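Local atomic coordinates of alpha-fucosidase (Bifidobacterium bifidum, PDB entry 2EAB), a protein that probably hydrolyses alpha-1,2-linked L-fucose from glycans, the present chain being the catalytic part of a much longer bifidobacterial protein. Residues G37-P42 with W401-G406; N45-T50 with A762-D767; S27-T32 with M753-F758; M209-N214 with L229-A234. All coordinates share one frame; numbering follows the deposited sequence.

Contact 1 (G37-P42 with W401-G406); sequences GNYGNP and WSVTAG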
loop_
_atom_site.group_PDB
_atom_site.type_symbol
_atom_site.label_atom_id
_atom_site.label_comp_id
_atom_site.label_asym_id
_atom_site.label_seq_id
_atom_site.Cartn_x
_atom_site.Cartn_y
_atom_site.Cartn_z
ATOM N N GLY A 37 15.875 -13.317 1.623
ATOM C CA GLY A 37 15.309 -14.542 2.178
ATOM C C GLY A 37 14.245 -15.152 1.287
ATOM O O GLY A 37 13.451 -14.433 0.663
ATOM N N ASN A 38 14.252 -16.486 1.233
ATOM C CA ASN A 38 13.315 -17.297 0.443
ATOM C C ASN A 38 13.565 -17.323 -1.064
ATOM O O ASN A 38 12.817 -17.957 -1.801
ATOM C CB ASN A 38 11.849 -16.946 0.752
ATOM C CG ASN A 38 11.365 -17.556 2.053
ATOM O OD1 ASN A 38 11.474 -18.764 2.269
ATOM N ND2 ASN A 38 10.811 -16.726 2.918
ATOM N N TYR A 39 14.620 -16.653 -1.518
ATOM C CA TYR A 39 14.931 -16.622 -2.945
ATOM C C TYR A 39 16.293 -17.233 -3.285
ATOM O O TYR A 39 16.975 -16.790 -4.216
ATOM C CB TYR A 39 14.799 -15.204 -3.490
ATOM C CG TYR A 39 13.368 -14.745 -3.666
ATOM C CD1 TYR A 39 12.720 -14.882 -4.893
ATOM C CD2 TYR A 39 12.662 -14.175 -2.611
ATOM C CE1 TYR A 39 11.416 -14.451 -5.074
ATOM C CE2 TYR A 39 11.346 -13.742 -2.782
ATOM C CZ TYR A 39 10.740 -13.881 -4.013
ATOM O OH TYR A 39 9.460 -13.435 -4.208
ATOM N N GLY A 40 16.662 -18.272 -2.536
ATOM C CA GLY A 40 17.892 -19.026 -2.789
ATOM C C GLY A 40 17.850 -19.853 -4.063
ATOM O O GLY A 40 18.896 -20.166 -4.642
ATOM N N ASN A 41 16.645 -20.222 -4.492
ATOM C CA ASN A 41 16.441 -20.880 -5.778
ATOM C C ASN A 41 16.607 -19.840 -6.885
ATOM O O ASN A 41 15.833 -18.877 -6.941
ATOM C CB ASN A 41 15.044 -21.515 -5.825
ATOM C CG ASN A 41 14.779 -22.293 -7.108
ATOM O OD1 ASN A 41 15.371 -22.031 -8.156
ATOM N ND2 ASN A 41 13.865 -23.257 -7.027
ATOM N N PRO A 42 17.621 -20.014 -7.762
ATOM C CA PRO A 42 17.888 -19.023 -8.812
ATOM C C PRO A 42 16.691 -18.724 -9.716
ATOM O O PRO A 42 16.560 -17.599 -10.194
ATOM C CB PRO A 42 19.026 -19.658 -9.620
ATOM C CG PRO A 42 19.695 -20.575 -8.663
ATOM C CD PRO A 42 18.585 -21.133 -7.822
ATOM N N TRP A 401 1.272 -10.406 -6.871
ATOM C CA TRP A 401 2.212 -11.164 -7.708
ATOM C C TRP A 401 3.214 -11.949 -6.876
ATOM O O TRP A 401 3.926 -11.372 -6.067
ATOM C CB TRP A 401 2.942 -10.223 -8.682
ATOM C CG TRP A 401 1.989 -9.490 -9.576
ATOM C CD1 TRP A 401 1.387 -9.984 -10.693
ATOM C CD2 TRP A 401 1.502 -8.150 -9.415
ATOM N NE1 TRP A 401 0.563 -9.035 -11.253
ATOM C CE2 TRP A 401 0.605 -7.902 -10.482
ATOM C CE3 TRP A 401 1.728 -7.137 -8.472
ATOM C CZ2 TRP A 401 -0.050 -6.677 -10.645
ATOM C CZ3 TRP A 401 1.073 -5.923 -8.632
ATOM C CH2 TRP A 401 0.189 -5.706 -9.707
ATOM N N SER A 402 3.281 -13.261 -7.091
ATOM C CA SER A 402 4.231 -14.108 -6.371
ATOM C C SER A 402 4.542 -15.355 -7.178
ATOM O O SER A 402 3.740 -15.777 -8.003
ATOM C CB SER A 402 3.680 -14.514 -5.012
ATOM O OG SER A 402 2.607 -15.418 -5.181
ATOM N N VAL A 403 5.706 -15.933 -6.904
ATOM C CA VAL A 403 6.128 -17.187 -7.523
ATOM C C VAL A 403 6.275 -18.312 -6.493
ATOM O O VAL A 403 6.241 -19.488 -6.846
ATOM C CB VAL A 403 7.451 -17.008 -8.323
ATOM C CG1 VAL A 403 8.650 -16.865 -7.398
ATOM C CG2 VAL A 403 7.657 -18.153 -9.310
ATOM N N THR A 404 6.431 -17.939 -5.229
ATOM C CA THR A 404 6.652 -18.895 -4.149
ATOM C C THR A 404 5.327 -19.368 -3.558
ATOM O O THR A 404 4.337 -18.627 -3.554
ATOM C CB THR A 404 7.511 -18.266 -3.046
ATOM O OG1 THR A 404 6.915 -17.030 -2.639
ATOM C CG2 THR A 404 8.924 -17.989 -3.554
ATOM N N ALA A 405 5.306 -20.606 -3.065
ATOM C CA ALA A 405 4.126 -21.141 -2.387
ATOM C C ALA A 405 4.506 -22.224 -1.397
ATOM O O ALA A 405 5.458 -22.973 -1.611
ATOM C CB ALA A 405 3.118 -21.689 -3.395
ATOM N N GLY A 406 3.744 -22.295 -0.312
ATOM C CA GLY A 406 3.810 -23.402 0.635
ATOM C C GLY A 406 2.604 -23.280 1.542
ATOM O O GLY A 406 1.890 -22.273 1.490
HETATM O O HOH W 1 7.073 -14.771 -4.438
#
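At the seam where the N-terminal beta-sandwich region meets the family 95 catalytic region, Tyr39 from loop 37-42 reaches Val403 and Thr404 of loop 401-406, largely through one shared water. Tyr39 OH lies 2.7 Å from water 1, which accepts a hydrogen bond from Val403 N at 3.0 Å and lies 2.9 Å from Thr404 OG1. Three hydrogen bonds thus fix the water and join the phenol to both backbone and side chain of the other loop. Thr404 OG1 sits between its own backbone N and carbonyl carbon (chi1 53°), where it serves the water and also bonds Thr413 OG1. This rotation leaves the methyl to face segment 37-42, with Thr404 CG2 4.3 Å from Asn38 O. Beside the water bridge, Val403 CG1 approaches the Tyr39 ring obliquely, 4.3 Å from Tyr39 CE1. Apolar contact is slight, and the bridging water does much of the joining. Asn41, at the N-cap of helix 42-50, accepts a bond from Asp43 N with its OD1. That helix packs beside both partners: Trp47 touches Tyr39 and Val403, and Gln48 also touches Tyr39. Val403 also rests on Arg71 and Thr73 of strand 69-76, and Trp401 leans on Leu382 and Ser386 at the end of helix 365-386.

Contact 2 (N45-T50 with A762-D767); sequences NRWQQT and APFQID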
loop_
_atom_site.group_PDB
_atom_site.type_symbol
_atom_site.label_atom_id
_atom_site.label_comp_id
_atom_site.label_asym_id
_atom_site.label_seq_id
_atom_site.Cartn_x
_atom_site.Cartn_y
_atom_site.Cartn_z
ATOM N N ASN A 45 14.468 -16.328 -7.802
ATOM C CA ASN A 45 15.128 -15.034 -7.828
ATOM C C ASN A 45 15.012 -14.357 -9.191
ATOM O O ASN A 45 14.789 -13.143 -9.273
ATOM C CB ASN A 45 16.595 -15.140 -7.434
ATOM C CG ASN A 45 17.280 -13.793 -7.457
ATOM O OD1 ASN A 45 16.909 -12.889 -6.709
ATOM N ND2 ASN A 45 18.248 -13.632 -8.355
ATOM N N ARG A 46 15.167 -15.132 -10.264
ATOM C CA ARG A 46 15.004 -14.580 -11.601
ATOM C C ARG A 46 13.601 -13.997 -11.766
ATOM O O ARG A 46 13.440 -12.899 -12.309
ATOM C CB ARG A 46 15.290 -15.625 -12.687
ATOM C CG ARG A 46 15.329 -15.048 -14.107
ATOM C CD ARG A 46 16.664 -14.380 -14.431
ATOM N NE ARG A 46 17.770 -15.338 -14.490
ATOM C CZ ARG A 46 19.053 -15.005 -14.621
ATOM N NH1 ARG A 46 19.418 -13.731 -14.720
ATOM N NH2 ARG A 46 19.976 -15.955 -14.655
ATOM N N TRP A 47 12.594 -14.727 -11.288
ATOM C CA TRP A 47 11.210 -14.257 -11.353
ATOM C C TRP A 47 11.071 -12.835 -10.787
ATOM O O TRP A 47 10.523 -11.936 -11.443
ATOM C CB TRP A 47 10.253 -15.215 -10.617
ATOM C CG TRP A 47 8.875 -14.617 -10.520
ATOM C CD1 TRP A 47 7.894 -14.668 -11.463
ATOM C CD2 TRP A 47 8.353 -13.826 -9.442
ATOM N NE1 TRP A 47 6.785 -13.972 -11.036
ATOM C CE2 TRP A 47 7.044 -13.441 -9.800
ATOM C CE3 TRP A 47 8.857 -13.424 -8.198
ATOM C CZ2 TRP A 47 6.239 -12.653 -8.968
ATOM C CZ3 TRP A 47 8.060 -12.638 -7.370
ATOM C CH2 TRP A 47 6.765 -12.265 -7.761
ATOM N N GLN A 48 11.562 -12.631 -9.568
ATOM C CA GLN A 48 11.301 -11.368 -8.867
ATOM C C GLN A 48 12.054 -10.187 -9.456
ATOM O O GLN A 48 11.621 -9.044 -9.302
ATOM C CB GLN A 48 11.599 -11.477 -7.368
ATOM C CG GLN A 48 13.071 -11.613 -7.029
ATOM C CD GLN A 48 13.351 -11.469 -5.552
ATOM O OE1 GLN A 48 12.523 -10.965 -4.787
ATOM N NE2 GLN A 48 14.538 -11.892 -5.142
ATOM N N GLN A 49 13.172 -10.453 -10.131
ATOM C CA GLN A 49 14.022 -9.371 -10.633
ATOM C C GLN A 49 13.744 -8.977 -12.078
ATOM O O GLN A 49 14.130 -7.885 -12.502
ATOM C CB GLN A 49 15.511 -9.709 -10.463
ATOM C CG GLN A 49 15.913 -9.968 -9.021
ATOM C CD GLN A 49 17.384 -9.715 -8.731
ATOM O OE1 GLN A 49 18.037 -8.891 -9.384
ATOM N NE2 GLN A 49 17.904 -10.404 -7.724
ATOM N N THR A 50 13.084 -9.853 -12.829
ATOM C CA THR A 50 13.075 -9.709 -14.290
ATOM C C THR A 50 11.720 -9.771 -14.997
ATOM O O THR A 50 11.621 -9.331 -16.141
ATOM C CB THR A 50 14.014 -10.741 -14.980
ATOM O OG1 THR A 50 13.446 -12.046 -14.864
ATOM C CG2 THR A 50 15.407 -10.745 -14.367
ATOM N N ALA A 762 16.063 -6.605 0.474
ATOM C CA ALA A 762 15.475 -7.640 -0.372
ATOM C C ALA A 762 14.698 -8.631 0.503
ATOM O O ALA A 762 14.878 -8.650 1.721
ATOM C CB ALA A 762 16.595 -8.369 -1.111
ATOM N N PRO A 763 13.836 -9.471 -0.104
ATOM C CA PRO A 763 13.495 -9.623 -1.511
ATOM C C PRO A 763 12.473 -8.579 -1.974
ATOM O O PRO A 763 12.248 -7.574 -1.285
ATOM C CB PRO A 763 12.895 -11.027 -1.547
ATOM C CG PRO A 763 12.188 -11.131 -0.241
ATOM C CD PRO A 763 13.100 -10.437 0.738
ATOM N N PHE A 764 11.875 -8.817 -3.136
ATOM C CA PHE A 764 10.808 -7.964 -3.660
ATOM C C PHE A 764 9.759 -7.702 -2.592
ATOM O O PHE A 764 9.235 -8.647 -1.991
ATOM C CB PHE A 764 10.162 -8.638 -4.879
ATOM C CG PHE A 764 8.778 -8.127 -5.232
ATOM C CD1 PHE A 764 8.513 -6.769 -5.390
ATOM C CD2 PHE A 764 7.754 -9.033 -5.459
ATOM C CE1 PHE A 764 7.228 -6.328 -5.737
ATOM C CE2 PHE A 764 6.478 -8.605 -5.816
ATOM C CZ PHE A 764 6.212 -7.250 -5.950
ATOM N N GLN A 765 9.482 -6.417 -2.366
ATOM C CA GLN A 765 8.417 -5.946 -1.484
ATOM C C GLN A 765 7.796 -4.747 -2.179
ATOM O O GLN A 765 8.495 -3.784 -2.501
ATOM C CB GLN A 765 8.984 -5.532 -0.123
ATOM C CG GLN A 765 9.458 -6.701 0.731
ATOM C CD GLN A 765 8.317 -7.578 1.198
ATOM O OE1 GLN A 765 8.071 -8.658 0.649
ATOM N NE2 GLN A 765 7.611 -7.119 2.214
ATOM N N ILE A 766 6.497 -4.805 -2.432
ATOM C CA ILE A 766 5.845 -3.766 -3.230
ATOM C C ILE A 766 5.683 -2.439 -2.482
ATOM O O ILE A 766 5.524 -1.376 -3.103
ATOM C CB ILE A 766 4.488 -4.268 -3.775
ATOM C CG1 ILE A 766 4.098 -3.521 -5.055
ATOM C CG2 ILE A 766 3.402 -4.228 -2.692
ATOM C CD1 ILE A 766 2.972 -4.183 -5.835
ATOM N N ASP A 767 5.738 -2.497 -1.152
ATOM C CA ASP A 767 5.546 -1.307 -0.327
ATOM C C ASP A 767 6.332 -0.101 -0.841
ATOM O O ASP A 767 5.754 0.968 -1.077
ATOM C CB ASP A 767 5.823 -1.576 1.166
ATOM C CG ASP A 767 7.075 -2.418 1.422
ATOM O OD1 ASP A 767 8.127 -2.219 0.781
ATOM O OD2 ASP A 767 7.006 -3.282 2.322
#
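Trp47 sets the outer part of its six-membered ring against the Phe764 ring, with Trp47 CH2 4.1 Å from Phe764 CD2. The two rings meet at a slant, and Phe764 also stacks on Phe758. Next along helix 42-50, Gln48 supplies the polar link: Phe764 N donates to Gln48 OE1 at 2.8 Å, nearly straight at 173°, though the donor is tilted 30° from the carbonyl plane. Gln48 CG lies between the backbone N and the carbonyl carbon (chi1 69°), and the extended chain beyond it carries the amide to the loop. The same oxygen lies 3.3 Å from Pro763 CB, beside a cis Ala762-Pro763 peptide. At the other end of the amide, Gln48 NE2 donates to Asn45 OD1 at 3.0 Å, in the carbonyl plane and on a lone pair, and also to Ala35 O. Asn45 OD1 accepts a second bond, from Gln49 NE2. A leucine in place of this glutamine would probably leave Phe764 N without its buried acceptor and take from Asn45 OD1 one of its two donors. With donors and acceptor all engaged, the amide's orientation is set, and a backbone N-H of the catalytic region is satisfied by a helix of the N-terminal one.

Contact 3 (S27-T32 with M753-F758); sequences SQTDAT and MYANLF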
loop_
_atom_site.group_PDB
_atom_site.type_symbol
_atom_site.label_atom_id
_atom_site.label_comp_id
_atom_site.label_asym_id
_atom_site.label_seq_id
_atom_site.Cartn_x
_atom_site.Cartn_y
_atom_site.Cartn_z
ATOM N N SER A 27 15.008 -14.710 -18.693
ATOM C CA SER A 27 16.123 -15.629 -18.432
ATOM C C SER A 27 17.499 -15.036 -18.738
ATOM O O SER A 27 18.507 -15.497 -18.200
ATOM C CB SER A 27 15.944 -16.927 -19.222
ATOM O OG SER A 27 15.967 -16.679 -20.615
ATOM N N GLN A 28 17.530 -14.016 -19.596
ATOM C CA GLN A 28 18.780 -13.380 -20.014
ATOM C C GLN A 28 18.938 -11.961 -19.464
ATOM O O GLN A 28 19.857 -11.234 -19.851
ATOM C CB GLN A 28 18.883 -13.368 -21.541
ATOM C CG GLN A 28 18.991 -14.749 -22.174
ATOM C CD GLN A 28 19.155 -14.694 -23.682
ATOM O OE1 GLN A 28 18.502 -13.903 -24.365
ATOM N NE2 GLN A 28 20.029 -15.541 -24.212
ATOM N N THR A 29 18.039 -11.577 -18.558
ATOM C CA THR A 29 18.030 -10.247 -17.964
ATOM C C THR A 29 18.760 -10.282 -16.621
ATOM O O THR A 29 18.684 -11.277 -15.896
ATOM C CB THR A 29 16.575 -9.736 -17.799
ATOM O OG1 THR A 29 15.927 -9.716 -19.076
ATOM C CG2 THR A 29 16.531 -8.337 -17.197
ATOM N N ASP A 30 19.466 -9.197 -16.304
ATOM C CA ASP A 30 20.255 -9.083 -15.078
ATOM C C ASP A 30 19.409 -9.337 -13.832
ATOM O O ASP A 30 18.439 -8.617 -13.572
ATOM C CB ASP A 30 20.904 -7.692 -15.008
ATOM C CG ASP A 30 21.952 -7.576 -13.911
ATOM O OD1 ASP A 30 21.638 -7.837 -12.730
ATOM O OD2 ASP A 30 23.094 -7.185 -14.233
ATOM N N ALA A 31 19.780 -10.373 -13.082
ATOM C CA ALA A 31 19.132 -10.700 -11.812
ATOM C C ALA A 31 20.175 -10.806 -10.698
ATOM O O ALA A 31 20.068 -11.650 -9.798
ATOM C CB ALA A 31 18.323 -11.989 -11.936
ATOM N N THR A 32 21.173 -9.927 -10.758
ATOM C CA THR A 32 22.337 -10.005 -9.875
ATOM C C THR A 32 22.208 -9.196 -8.585
ATOM O O THR A 32 23.116 -9.219 -7.752
ATOM C CB THR A 32 23.635 -9.566 -10.594
ATOM O OG1 THR A 32 23.530 -8.188 -10.971
ATOM C CG2 THR A 32 23.892 -10.417 -11.829
ATOM N N MET A 753 15.860 -1.157 -6.352
ATOM C CA MET A 753 15.033 -1.473 -7.509
ATOM C C MET A 753 15.661 -2.578 -8.345
ATOM O O MET A 753 16.837 -2.494 -8.711
ATOM C CB MET A 753 14.836 -0.230 -8.378
ATOM C CG MET A 753 13.968 0.833 -7.737
ATOM S SD MET A 753 12.236 0.352 -7.776
ATOM C CE MET A 753 11.799 1.021 -9.361
ATOM N N TYR A 754 14.878 -3.609 -8.643
ATOM C CA TYR A 754 15.309 -4.653 -9.561
ATOM C C TYR A 754 15.167 -4.178 -11.014
ATOM O O TYR A 754 14.625 -3.094 -11.273
ATOM C CB TYR A 754 14.513 -5.941 -9.331
ATOM C CG TYR A 754 14.780 -6.678 -8.028
ATOM C CD1 TYR A 754 16.069 -6.771 -7.492
ATOM C CD2 TYR A 754 13.739 -7.327 -7.357
ATOM C CE1 TYR A 754 16.304 -7.472 -6.306
ATOM C CE2 TYR A 754 13.965 -8.034 -6.176
ATOM C CZ TYR A 754 15.243 -8.099 -5.654
ATOM O OH TYR A 754 15.453 -8.792 -4.480
ATOM N N ALA A 755 15.636 -4.995 -11.957
ATOM C CA ALA A 755 15.608 -4.651 -13.384
ATOM C C ALA A 755 14.202 -4.420 -13.933
ATOM O O ALA A 755 14.030 -3.664 -14.893
ATOM C CB ALA A 755 16.333 -5.711 -14.208
ATOM N N ASN A 756 13.209 -5.072 -13.325
ATOM C CA ASN A 756 11.800 -4.890 -13.675
ATOM C C ASN A 756 11.126 -3.777 -12.865
ATOM O O ASN A 756 9.898 -3.661 -12.864
ATOM C CB ASN A 756 11.039 -6.204 -13.477
ATOM C CG ASN A 756 11.068 -6.690 -12.029
ATOM O OD1 ASN A 756 11.672 -6.063 -11.160
ATOM N ND2 ASN A 756 10.420 -7.820 -11.771
ATOM N N LEU A 757 11.948 -2.994 -12.172
ATOM C CA LEU A 757 11.522 -1.880 -11.319
ATOM C C LEU A 757 10.666 -2.277 -10.114
ATOM O O LEU A 757 9.993 -1.431 -9.515
ATOM C CB LEU A 757 10.888 -0.741 -12.134
ATOM C CG LEU A 757 11.756 -0.196 -13.276
ATOM C CD1 LEU A 757 11.111 1.030 -13.898
ATOM C CD2 LEU A 757 13.184 0.114 -12.819
ATOM N N PHE A 758 10.705 -3.557 -9.748
ATOM C CA PHE A 758 10.176 -3.968 -8.451
ATOM C C PHE A 758 11.085 -3.458 -7.336
ATOM O O PHE A 758 12.306 -3.637 -7.366
ATOM C CB PHE A 758 10.075 -5.493 -8.339
ATOM C CG PHE A 758 8.753 -6.082 -8.786
ATOM C CD1 PHE A 758 7.626 -5.285 -9.036
ATOM C CD2 PHE A 758 8.628 -7.465 -8.893
ATOM C CE1 PHE A 758 6.406 -5.865 -9.428
ATOM C CE2 PHE A 758 7.423 -8.053 -9.287
ATOM C CZ PHE A 758 6.306 -7.252 -9.548
HETATM O O HOH W 2 17.772 -7.017 -11.377
#
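Ala755, the second residue of a type I beta turn from Tyr754 to Leu757, presents its methyl to Thr29 and Asp30 of the N-terminal region. Ala755 CB meets Thr29 CG2 at 4.0 Å and lies 3.6 Å from Asp30 O. Water 2 bridges Asp30 and Ala755, donating to Asp30 O at 2.8 Å and accepting from Ala755 N at 3.0 Å, so it links the two backbones where they do not bond directly. Thr29 OG1 stands opposite its carbonyl carbon (chi1 -58°) and is held by Pro25 O, Gln24 NE2 and Arg158 NH2; these grips fix the rotation that turns the methyl to Ala755. Behind the alanine, Leu757 N donates to Tyr754 O and Tyr754 N to Phe758 O. Together with the left-handed backbone of Leu757, this is the pattern of a type I turn with a G1-type bulge. Asn756 OD1 takes Phe758 N in an Asx turn, with the donor well above the carbonyl plane. In the other segment Thr32 N closes a second Asx turn, meeting Asp30 OD1 at 2.9 Å from the anti side, 33° out of the carboxylate plane; Thr32 OG1 is an additional donor to Asp30 OD1, at 2.6 Å on the syn lone pair.

Contact 4 (M209-N214 with L229-A234); sequences MPTNTN and LTVKGA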
loop_
_atom_site.group_PDB
_atom_site.type_symbol
_atom_site.label_atom_id
_atom_site.label_comp_id
_atom_site.label_asym_id
_atom_site.label_seq_id
_atom_site.Cartn_x
_atom_site.Cartn_y
_atom_site.Cartn_z
ATOM N N MET A 209 -1.325 -25.289 -17.674
ATOM C CA MET A 209 -1.457 -24.389 -16.531
ATOM C C MET A 209 -1.239 -25.131 -15.210
ATOM O O MET A 209 -2.167 -25.262 -14.403
ATOM C CB MET A 209 -2.810 -23.671 -16.563
ATOM C CG MET A 209 -2.878 -22.431 -15.677
ATOM S SD MET A 209 -4.433 -21.560 -15.912
ATOM C CE MET A 209 -4.283 -20.261 -14.702
ATOM N N PRO A 210 -0.003 -25.614 -14.982
ATOM C CA PRO A 210 0.286 -26.352 -13.759
ATOM C C PRO A 210 0.204 -25.467 -12.523
ATOM O O PRO A 210 0.694 -24.332 -12.523
ATOM C CB PRO A 210 1.726 -26.829 -13.965
ATOM C CG PRO A 210 2.313 -25.839 -14.917
ATOM C CD PRO A 210 1.191 -25.507 -15.845
ATOM N N THR A 211 -0.426 -25.989 -11.483
ATOM C CA THR A 211 -0.412 -25.339 -10.184
ATOM C C THR A 211 0.970 -25.495 -9.555
ATOM O O THR A 211 1.715 -26.430 -9.883
ATOM C CB THR A 211 -1.479 -25.929 -9.259
ATOM O OG1 THR A 211 -1.456 -27.356 -9.383
ATOM C CG2 THR A 211 -2.866 -25.395 -9.622
ATOM N N ASN A 212 1.315 -24.575 -8.659
ATOM C CA ASN A 212 2.575 -24.647 -7.946
ATOM C C ASN A 212 2.643 -25.983 -7.219
ATOM O O ASN A 212 1.683 -26.389 -6.569
ATOM C CB ASN A 212 2.679 -23.482 -6.966
ATOM C CG ASN A 212 4.042 -23.366 -6.337
ATOM O OD1 ASN A 212 4.497 -24.284 -5.646
ATOM N ND2 ASN A 212 4.704 -22.230 -6.551
ATOM N N THR A 213 3.776 -26.664 -7.339
ATOM C CA THR A 213 3.902 -28.034 -6.856
ATOM C C THR A 213 4.243 -28.134 -5.368
ATOM O O THR A 213 4.500 -29.236 -4.871
ATOM C CB THR A 213 4.963 -28.799 -7.679
ATOM O OG1 THR A 213 6.227 -28.132 -7.565
ATOM C CG2 THR A 213 4.569 -28.850 -9.153
ATOM N N ASN A 214 4.243 -27.006 -4.657
ATOM C CA ASN A 214 4.739 -26.975 -3.278
ATOM C C ASN A 214 3.688 -26.849 -2.177
ATOM O O ASN A 214 3.997 -27.048 -1.001
ATOM C CB ASN A 214 5.811 -25.897 -3.130
ATOM C CG ASN A 214 6.951 -26.086 -4.113
ATOM O OD1 ASN A 214 7.114 -25.297 -5.050
ATOM N ND2 ASN A 214 7.718 -27.146 -3.930
ATOM N N LEU A 229 -9.154 -26.021 -21.269
ATOM C CA LEU A 229 -8.369 -26.729 -20.267
ATOM C C LEU A 229 -8.805 -26.266 -18.878
ATOM O O LEU A 229 -8.878 -25.059 -18.619
ATOM C CB LEU A 229 -6.883 -26.424 -20.472
ATOM C CG LEU A 229 -5.866 -26.942 -19.453
ATOM C CD1 LEU A 229 -5.675 -28.440 -19.597
ATOM C CD2 LEU A 229 -4.537 -26.224 -19.609
ATOM N N THR A 230 -9.099 -27.219 -17.998
ATOM C CA THR A 230 -9.539 -26.913 -16.638
ATOM C C THR A 230 -8.628 -27.567 -15.610
ATOM O O THR A 230 -8.380 -28.776 -15.664
ATOM C CB THR A 230 -10.989 -27.383 -16.389
ATOM O OG1 THR A 230 -11.867 -26.753 -17.328
ATOM C CG2 THR A 230 -11.443 -27.046 -14.966
ATOM N N VAL A 231 -8.137 -26.759 -14.675
ATOM C CA VAL A 231 -7.427 -27.267 -13.506
ATOM C C VAL A 231 -8.252 -26.886 -12.286
ATOM O O VAL A 231 -8.568 -25.708 -12.092
ATOM C CB VAL A 231 -6.000 -26.671 -13.387
ATOM C CG1 VAL A 231 -5.257 -27.279 -12.204
ATOM C CG2 VAL A 231 -5.213 -26.884 -14.680
ATOM N N LYS A 232 -8.621 -27.873 -11.478
ATOM C CA LYS A 232 -9.457 -27.607 -10.317
ATOM C C LYS A 232 -9.141 -28.577 -9.197
ATOM O O LYS A 232 -8.727 -29.713 -9.442
ATOM C CB LYS A 232 -10.941 -27.674 -10.687
ATOM C CG LYS A 232 -11.404 -29.039 -11.183
ATOM C CD LYS A 232 -12.816 -28.997 -11.733
ATOM C CE LYS A 232 -13.247 -30.377 -12.202
ATOM N NZ LYS A 232 -14.546 -30.342 -12.926
ATOM N N GLY A 233 -9.331 -28.124 -7.966
ATOM C CA GLY A 233 -9.076 -28.951 -6.799
ATOM C C GLY A 233 -9.393 -28.178 -5.540
ATOM O O GLY A 233 -10.110 -27.174 -5.586
ATOM N N ALA A 234 -8.857 -28.645 -4.418
ATOM C CA ALA A 234 -9.007 -27.953 -3.142
ATOM C C ALA A 234 -7.651 -27.888 -2.464
ATOM O O ALA A 234 -6.840 -28.812 -2.592
ATOM C CB ALA A 234 -10.014 -28.670 -2.251
#
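Just beyond Thr211, whose methyl packs on Val231, Asn214 N donates to Asn212 OD1 at 2.9 Å. The bond closes an Asx turn; its donor is in the carbonyl plane, but the N-H...O angle of 141° leaves it bent. Across the contact, methyl groups meet other aliphatic carbons and the backbone of Met209. Thr211 CG2 lies 4.0 Å from Val231 CG1, the two side chains sliding past each other in opposite directions. Thr211 OG1, between its backbone N and carbonyl carbon (chi1 44°), instead bonds Glu220 OE1 of the adjacent strand 217-225. The other branch of the valine, Val231 CG2, sits 3.5 Å from Met209 O. This contact spans two antiparallel sheets of the N-terminal region, a sandwich consistent with its galactose-mutarotase-like family: segment 209-214 leaves strand 203-208 of one sheet, while strand 228-235 belongs to the other. Leu229 and Val231, two apart on that strand, turn the same face to the loop. Leu229 CD2 reaches Met209 N at 3.9 Å and Met209 CB at 4.3 Å. Past CB the methionine chain runs extended and away from this strand, coming against Ile142 of strand 140-145 and against Ser244 and Ile246 of strand 241-250.

How the contacts relate
Contacts 1, 2 and 3 follow one another along the boundary between the N-terminal and catalytic regions, with centres about 9 Å (contacts 1 and 2) and about 8 Å (contacts 2 and 3) apart. Tyr39 CD2 of contact 1 packs 3.3 Å from Pro763 CB of contact 2, whose Gln48 O probably accepts a hydrogen bond from Asn756 ND2 of contact 3 at 3.0 Å. Contact 4 lies within the N-terminal region, its centre about 18 Å from that of contact 1, yet Asn212 ND2 packs 3.2 Å from Val403 O of contact 1. Contact 2 lies some way from the calcium: the side chain of Phe764 is about 12 Å from the bound ion and about 9 Å from that of Ser386, a calcium ligand.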